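Local coordinates for protein ribose-phosphate pyrophosphokinase (Sulfolobus solfataricus, PDB 4TWB) that catalyses the magnesium-dependent transfer of the pyrophosphoryl group from ATP to ribose 5-phosphate, giving phosphoribosyl diphosphate (PRPP) and AMP, at residues M1-G6 / L20-V25; P87-S92 / I104-I109; E154-P159 / G209-I214. All coordinates share one frame; numbering follows the deposited sequence.

Interaction 1 (M1-G6 / L20-V25); sequences MIIIGG and LSIPLV
The peptide groups of Ile-3, Pro-23 and Val-25 meet through their N-H and C=O groups in a parallel strand pair of a mixed sheet, with side chains lining its two faces. Ile-3 and Leu-24 form a pair on one face, Ile-4 and Val-25 on the other. The N-H of Ile-3 points to Pro-23 O (3.0 Å) and Ile-3 O receives the N-H of Val-25 (2.8 Å), both bonds almost straight at 175°. A third, from Gly-5 N to Val-25 O (3.0 Å), is more bent, its donor tilted from the carbonyl plane.

On the Ile-3 face, Leu-24 holds CG anti to its backbone nitrogen (chi1 171°), which brings CD1 within 3.6 Å of Ile-3 CG2. Ile-22 crosses Ile-3 at about a right angle, its CG2 branch lying 3.7 Å from Ile-3 CG1, while its CD1 reaches past the strand start to Met-1 CB at 3.5 Å. Beta-branched isoleucine suits an extended strand, whereas Leu-24 contributes the reach of its CD1. Proline suits position 23, where the pairing asks for its carbonyl alone.

Helix 12-20 packs on the same face, Ser-17 touching both Ile-3 and Leu-24. It is the connection of a beta-alpha-beta unit and ends in a Schellman motif at Ser-21, where the chain turns back toward the sheet. Strand 2-5 is bonded along its other edge to strand 49-53. The chemistry implies a division of labour: backbone bonds set the register of the strands, and the branches of Ile-3 and Leu-24 pack against the helix.

Interaction 2 (P87-S92 / I104-I109); sequences PYLAYS and ISIKTI
Tyr-91 lays the CB and near rim of its side chain against Ser-105, at the first turn of helix 105-114, with Tyr-91 CD1 3.5 Å from Ser-105 CB. The ring meets this carbon obliquely, and Ile-109 CD1 approaches it in the same slanted way. One turn along the helix from Ser-105, Ile-109 also sets CG1 4.2 Å from Tyr-91 CB. A small serine suits a place where an aromatic ring comes so close to the helix backbone.

Ile-106 fills the other half of the contact. With CG1 anti to its own nitrogen (chi1 -162°), it sends CD1 into the bend of Leu-89-Ser-92, 3.8 Å from Leu-89 CD2 and 3.6 Å from Ala-90 O. Leu-89 answers with both branches, since its CD1 lies 4.4 Å from Ile-109 CG2. No hydrogen bond links the two segments, and they meet by packing alone. The bend has its own clasp: Ser-92 OG donates to Leu-89 O at 2.6 Å, arriving from above the carbonyl plane, and Tyr-91 takes a positive phi of 64° to let the chain turn.

Hydrogen bonds also tie the loop to Thr-56, to Asp-61 through the Tyr-91 phenol, and to Glu-36 and Ser-37 of the second subunit. That Glu-36 belongs to the AMP pocket, and Tyr-91 comes within about 6 Å of a bound AMP, while Ser-105 touches ATP-binding Gln-94 and the Ser-92 side chain is about 4 Å from that of His-127, a predicted magnesium ligand. The loop follows strand 81-86 and packs on helix 105-114, with Tyr-91 also touching Leu-64 of helix 60-76, while Lys-107 and Thr-108 face the second subunit's helix 60-76.

Interaction 3 (E154-P159 / G209-I214); sequences EIIEDP and GKDVVI
Asp-211 N donates to Asp-158 O at 3.2 Å, the clear hydrogen bond between the two segments. Just beyond, Pro-159 CA comes 3.4 Å from Asp-211 O in a CA-H...O contact. Proline fits here because the bonds between these strands use Asp-158 O and Phe-160, so its lack of an N-H costs the pairing nothing. Asp-211 also has a side-chain partner, Ser-239, which binds its OD1 from the next strand of the sheet.

Pro-159 and Asp-211 form a parallel bridge at the start of strands 159-163 and 211-216, neighbours in the six-stranded parallel sheet of the phosphoribosyltransferase domain. Strand 211-216 runs on toward Asp-216, predicted to bind ribose 5-phosphate, and to residues 220-224, which bind this substrate.

Around the bridge the side chains divide by exposure. Toward solvent, Asp-158 and Lys-210 cross at about a right angle, and the lysine, bent at its last torsion (chi4 -57°), brings NZ to 3.6 Å from Asp-158 OD1, a long salt bridge. Asp-158 takes a positive phi (68°), a backbone shape that aspartate tolerates better than beta-branched residues do. Inward, Ile-156, the first residue past helix 145-155, lays its CG2 branch against Asp-211 CB at 3.6 Å. Its CD1 points to Val-213, though the modelled approach there is too short to trust. Ile-156 also touches Thr-241 of strand 239-244.

Overall arrangement
Along the chain the contacts come in series, each closing before the next opens. Interactions 1 and 2 belong to the N-terminal domain, their centres about 25 Å apart. Interaction 1 joins two adjacent strands of its seven-stranded mixed sheet, while interaction 2 packs the loop after strand 81-86 of that sheet onto helix 105-114. Interaction 3 lies in the phosphoribosyltransferase domain, at the start of two strands of its own parallel sheet, about 38 Å from interaction 1 and about 33 Å from interaction 2, centre to centre. None of the three touches another. Interaction 2 alone meets the second subunit and lies near bound AMP; interactions 1 and 3 each pair parallel strands within one domain.

Interaction 1 (M1-G6 / L20-V25)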
# COMPACT_ATOMS: atom_id res chain seq x y z
N MET A 1 -19.63 -17.11 15.45
CA MET A 1 -18.54 -16.14 15.45
C MET A 1 -17.19 -16.80 15.31
O MET A 1 -16.92 -17.81 15.97
CB MET A 1 -18.54 -15.33 16.75
CG MET A 1 -19.53 -14.20 16.77
SD MET A 1 -19.08 -13.00 18.05
CE MET A 1 -17.62 -12.30 17.32
N ILE A 2 -16.34 -16.23 14.46
CA ILE A 2 -14.94 -16.66 14.38
C ILE A 2 -13.99 -15.49 14.21
O ILE A 2 -14.38 -14.40 13.78
CB ILE A 2 -14.68 -17.69 13.26
CG1 ILE A 2 -14.84 -17.04 11.90
CG2 ILE A 2 -15.61 -18.88 13.39
CD1 ILE A 2 -14.48 -17.98 10.78
N ILE A 3 -12.73 -15.73 14.56
CA ILE A 3 -11.70 -14.71 14.47
C ILE A 3 -10.80 -15.06 13.30
O ILE A 3 -10.29 -16.18 13.22
CB ILE A 3 -10.82 -14.69 15.74
CG1 ILE A 3 -11.62 -14.21 16.94
CG2 ILE A 3 -9.60 -13.82 15.52
CD1 ILE A 3 -10.92 -14.46 18.25
N ILE A 4 -10.62 -14.11 12.39
CA ILE A 4 -9.66 -14.30 11.32
C ILE A 4 -8.49 -13.40 11.56
O ILE A 4 -8.64 -12.19 11.62
CB ILE A 4 -10.26 -13.99 9.93
CG1 ILE A 4 -11.43 -14.94 9.63
CG2 ILE A 4 -9.19 -14.14 8.87
CD1 ILE A 4 -12.20 -14.57 8.40
N GLY A 5 -7.31 -14.00 11.68
CA GLY A 5 -6.08 -13.25 11.83
C GLY A 5 -5.45 -12.87 10.51
O GLY A 5 -5.07 -13.74 9.72
N GLY A 6 -5.32 -11.57 10.26
CA GLY A 6 -4.71 -11.09 9.04
C GLY A 6 -3.21 -11.34 8.99
O GLY A 6 -2.67 -12.15 9.75
N LEU A 20 -12.02 -14.84 24.41
CA LEU A 20 -13.43 -14.88 24.02
C LEU A 20 -13.91 -16.31 23.81
O LEU A 20 -15.11 -16.55 23.66
CB LEU A 20 -13.65 -14.07 22.76
CG LEU A 20 -13.34 -12.59 22.89
CD1 LEU A 20 -13.37 -11.93 21.51
CD2 LEU A 20 -14.36 -11.95 23.82
N SER A 21 -12.96 -17.24 23.80
CA SER A 21 -13.22 -18.63 23.42
C SER A 21 -14.01 -18.71 22.11
O SER A 21 -15.15 -19.18 22.06
CB SER A 21 -13.89 -19.40 24.56
OG SER A 21 -12.91 -19.76 25.52
N ILE A 22 -13.38 -18.21 21.06
CA ILE A 22 -13.90 -18.24 19.71
C ILE A 22 -12.81 -18.90 18.88
O ILE A 22 -11.62 -18.73 19.17
CB ILE A 22 -14.16 -16.81 19.21
CG1 ILE A 22 -15.50 -16.29 19.72
CG2 ILE A 22 -14.15 -16.75 17.71
CD1 ILE A 22 -15.92 -14.98 19.07
N PRO A 23 -13.20 -19.68 17.87
CA PRO A 23 -12.20 -20.39 17.06
C PRO A 23 -11.37 -19.42 16.21
O PRO A 23 -11.90 -18.42 15.71
CB PRO A 23 -13.06 -21.29 16.16
CG PRO A 23 -14.45 -21.27 16.75
CD PRO A 23 -14.58 -19.95 17.43
N LEU A 24 -10.08 -19.72 16.05
CA LEU A 24 -9.18 -18.85 15.31
C LEU A 24 -8.77 -19.42 13.95
O LEU A 24 -8.20 -20.51 13.86
CB LEU A 24 -7.94 -18.55 16.15
CG LEU A 24 -6.80 -17.81 15.43
CD1 LEU A 24 -7.23 -16.44 14.94
CD2 LEU A 24 -5.60 -17.69 16.35
N VAL A 25 -9.04 -18.64 12.90
CA VAL A 25 -8.65 -19.00 11.54
C VAL A 25 -7.62 -18.01 11.01
O VAL A 25 -7.90 -16.81 10.90
CB VAL A 25 -9.87 -18.99 10.62
CG1 VAL A 25 -9.45 -19.00 9.17
CG2 VAL A 25 -10.78 -20.16 10.94

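Interaction 2 (P87-S92 / I104-I109)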
# COMPACT_ATOMS: atom_id res chain seq x y z
N PRO A 87 -5.89 -2.46 15.35
CA PRO A 87 -5.30 -1.88 16.56
C PRO A 87 -4.67 -0.51 16.30
O PRO A 87 -5.02 0.47 16.94
CB PRO A 87 -4.25 -2.92 16.98
CG PRO A 87 -4.82 -4.22 16.50
CD PRO A 87 -5.53 -3.88 15.19
N TYR A 88 -3.72 -0.45 15.37
CA TYR A 88 -3.21 0.84 14.94
C TYR A 88 -3.72 1.17 13.54
O TYR A 88 -3.40 0.47 12.58
CB TYR A 88 -1.68 0.87 14.96
CG TYR A 88 -1.10 2.14 14.38
CD1 TYR A 88 -1.27 3.36 15.02
CD2 TYR A 88 -0.41 2.13 13.17
CE1 TYR A 88 -0.76 4.54 14.48
CE2 TYR A 88 0.10 3.30 12.62
CZ TYR A 88 -0.08 4.50 13.28
OH TYR A 88 0.43 5.66 12.74
N LEU A 89 -4.53 2.22 13.43
CA LEU A 89 -5.04 2.65 12.14
C LEU A 89 -4.09 3.68 11.52
O LEU A 89 -3.85 4.73 12.09
CB LEU A 89 -6.43 3.25 12.31
CG LEU A 89 -7.09 3.75 11.02
CD1 LEU A 89 -7.07 2.67 9.96
CD2 LEU A 89 -8.50 4.22 11.28
N ALA A 90 -3.54 3.37 10.35
CA ALA A 90 -2.57 4.26 9.69
C ALA A 90 -3.24 5.48 9.07
O ALA A 90 -4.44 5.50 8.86
CB ALA A 90 -1.75 3.50 8.64
N TYR A 91 -2.46 6.51 8.80
CA TYR A 91 -2.97 7.75 8.24
C TYR A 91 -3.93 8.46 9.19
O TYR A 91 -4.84 9.18 8.77
CB TYR A 91 -3.57 7.52 6.84
CG TYR A 91 -2.48 7.18 5.83
CD1 TYR A 91 -1.80 8.18 5.14
CD2 TYR A 91 -2.09 5.85 5.62
CE1 TYR A 91 -0.77 7.87 4.24
CE2 TYR A 91 -1.07 5.53 4.73
CZ TYR A 91 -0.42 6.55 4.04
OH TYR A 91 0.59 6.24 3.17
N SER A 92 -3.71 8.28 10.49
CA SER A 92 -4.56 8.89 11.50
C SER A 92 -4.12 10.30 11.78
O SER A 92 -4.94 11.17 12.08
CB SER A 92 -4.53 8.07 12.78
OG SER A 92 -5.19 6.85 12.57
N ILE A 104 -7.11 14.56 2.78
CA ILE A 104 -7.56 14.04 4.05
C ILE A 104 -7.47 12.52 4.00
O ILE A 104 -8.47 11.83 3.81
CB ILE A 104 -9.00 14.48 4.35
CG1 ILE A 104 -9.11 16.00 4.18
CG2 ILE A 104 -9.38 14.08 5.76
CD1 ILE A 104 -10.52 16.53 4.24
N SER A 105 -6.25 12.01 4.18
CA SER A 105 -5.95 10.59 4.02
C SER A 105 -6.92 9.69 4.79
O SER A 105 -7.42 8.70 4.24
CB SER A 105 -4.52 10.28 4.46
OG SER A 105 -3.59 11.19 3.90
N ILE A 106 -7.18 10.02 6.05
CA ILE A 106 -7.99 9.16 6.89
C ILE A 106 -9.40 9.02 6.31
O ILE A 106 -10.06 7.99 6.48
CB ILE A 106 -8.02 9.62 8.38
CG1 ILE A 106 -8.50 8.50 9.30
CG2 ILE A 106 -8.89 10.84 8.55
CD1 ILE A 106 -7.56 7.32 9.38
N LYS A 107 -9.86 10.05 5.62
CA LYS A 107 -11.20 10.02 5.03
C LYS A 107 -11.27 8.96 3.94
O LYS A 107 -12.20 8.16 3.88
CB LYS A 107 -11.60 11.38 4.46
CG LYS A 107 -12.97 11.41 3.81
CD LYS A 107 -13.43 12.83 3.49
CE LYS A 107 -12.87 13.34 2.17
NZ LYS A 107 -13.73 12.96 1.01
N THR A 108 -10.26 8.98 3.06
CA THR A 108 -10.16 8.03 1.97
C THR A 108 -10.05 6.60 2.49
O THR A 108 -10.76 5.70 2.03
CB THR A 108 -8.93 8.32 1.11
OG1 THR A 108 -9.01 9.65 0.59
CG2 THR A 108 -8.83 7.34 -0.05
N ILE A 109 -9.16 6.38 3.45
CA ILE A 109 -8.99 5.06 4.02
C ILE A 109 -10.31 4.56 4.58
O ILE A 109 -10.71 3.42 4.32
CB ILE A 109 -7.97 5.09 5.16
CG1 ILE A 109 -6.65 5.66 4.66
CG2 ILE A 109 -7.78 3.70 5.74
CD1 ILE A 109 -5.89 4.68 3.84

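Interaction 3 (E154-P159 / G209-I214)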
# COMPACT_ATOMS: atom_id res chain seq x y z
N GLU A 154 2.50 -0.74 38.94
CA GLU A 154 3.43 -1.82 39.25
C GLU A 154 4.88 -1.36 39.21
O GLU A 154 5.69 -1.77 40.03
CB GLU A 154 3.27 -2.99 38.29
CG GLU A 154 1.97 -3.75 38.42
CD GLU A 154 1.86 -4.88 37.40
OE1 GLU A 154 2.86 -5.13 36.68
OE2 GLU A 154 0.78 -5.51 37.32
N ILE A 155 5.19 -0.49 38.25
CA ILE A 155 6.57 -0.16 37.91
C ILE A 155 7.05 1.17 38.48
O ILE A 155 8.24 1.40 38.62
CB ILE A 155 6.73 -0.11 36.39
CG1 ILE A 155 6.49 -1.49 35.80
CG2 ILE A 155 8.10 0.41 36.00
CD1 ILE A 155 6.11 -1.44 34.35
N ILE A 156 6.11 2.04 38.80
CA ILE A 156 6.48 3.38 39.23
C ILE A 156 6.03 3.70 40.65
O ILE A 156 4.84 3.73 40.95
CB ILE A 156 6.00 4.42 38.22
CG1 ILE A 156 6.51 4.02 36.83
CG2 ILE A 156 6.46 5.82 38.63
CD1 ILE A 156 6.89 5.16 35.95
N GLU A 157 7.02 3.91 41.51
CA GLU A 157 6.79 4.27 42.90
C GLU A 157 6.63 5.79 43.00
O GLU A 157 7.57 6.52 42.71
CB GLU A 157 7.98 3.80 43.73
CG GLU A 157 7.72 3.67 45.22
CD GLU A 157 8.95 3.21 45.98
OE1 GLU A 157 10.07 3.47 45.49
OE2 GLU A 157 8.80 2.59 47.05
N ASP A 158 5.45 6.25 43.38
CA ASP A 158 5.17 7.70 43.45
C ASP A 158 5.14 8.34 42.05
O ASP A 158 6.04 9.09 41.67
CB ASP A 158 6.19 8.41 44.36
CG ASP A 158 5.76 9.83 44.72
OD1 ASP A 158 6.65 10.67 44.97
OD2 ASP A 158 4.54 10.10 44.76
N PRO A 159 4.08 8.05 41.28
CA PRO A 159 3.96 8.53 39.91
C PRO A 159 3.36 9.93 39.81
O PRO A 159 2.39 10.24 40.47
CB PRO A 159 2.97 7.54 39.28
CG PRO A 159 2.64 6.53 40.35
CD PRO A 159 2.95 7.18 41.64
N GLY A 209 10.73 16.22 42.65
CA GLY A 209 11.09 15.01 43.38
C GLY A 209 10.28 13.77 43.06
O GLY A 209 10.51 12.71 43.66
N LYS A 210 9.35 13.87 42.12
CA LYS A 210 8.47 12.75 41.77
C LYS A 210 8.95 11.96 40.55
O LYS A 210 9.72 12.46 39.74
CB LYS A 210 7.03 13.24 41.56
CG LYS A 210 6.42 13.85 42.79
CD LYS A 210 4.90 13.72 42.79
CE LYS A 210 4.28 14.35 44.04
NZ LYS A 210 4.83 13.76 45.31
N ASP A 211 8.49 10.71 40.44
CA ASP A 211 8.78 9.86 39.29
C ASP A 211 7.79 10.13 38.15
O ASP A 211 6.72 9.53 38.11
CB ASP A 211 8.69 8.38 39.67
CG ASP A 211 9.92 7.89 40.38
OD1 ASP A 211 11.01 8.41 40.11
OD2 ASP A 211 9.80 6.96 41.20
N VAL A 212 8.17 11.00 37.22
CA VAL A 212 7.26 11.42 36.16
C VAL A 212 7.06 10.39 35.06
O VAL A 212 7.98 9.67 34.67
CB VAL A 212 7.73 12.74 35.54
CG1 VAL A 212 6.83 13.12 34.38
CG2 VAL A 212 7.75 13.82 36.60
N VAL A 213 5.83 10.30 34.57
CA VAL A 213 5.49 9.46 33.43
C VAL A 213 4.83 10.32 32.37
O VAL A 213 3.75 10.86 32.59
CB VAL A 213 4.52 8.34 33.81
CG1 VAL A 213 4.27 7.43 32.63
CG2 VAL A 213 5.05 7.56 34.98
N ILE A 214 5.48 10.45 31.23
CA ILE A 214 4.93 11.24 30.13
C ILE A 214 4.16 10.36 29.15
O ILE A 214 4.72 9.47 28.52
CB ILE A 214 6.03 11.99 29.37
CG1 ILE A 214 6.98 12.67 30.35
CG2 ILE A 214 5.41 13.01 28.44
CD1 ILE A 214 8.01 13.55 29.71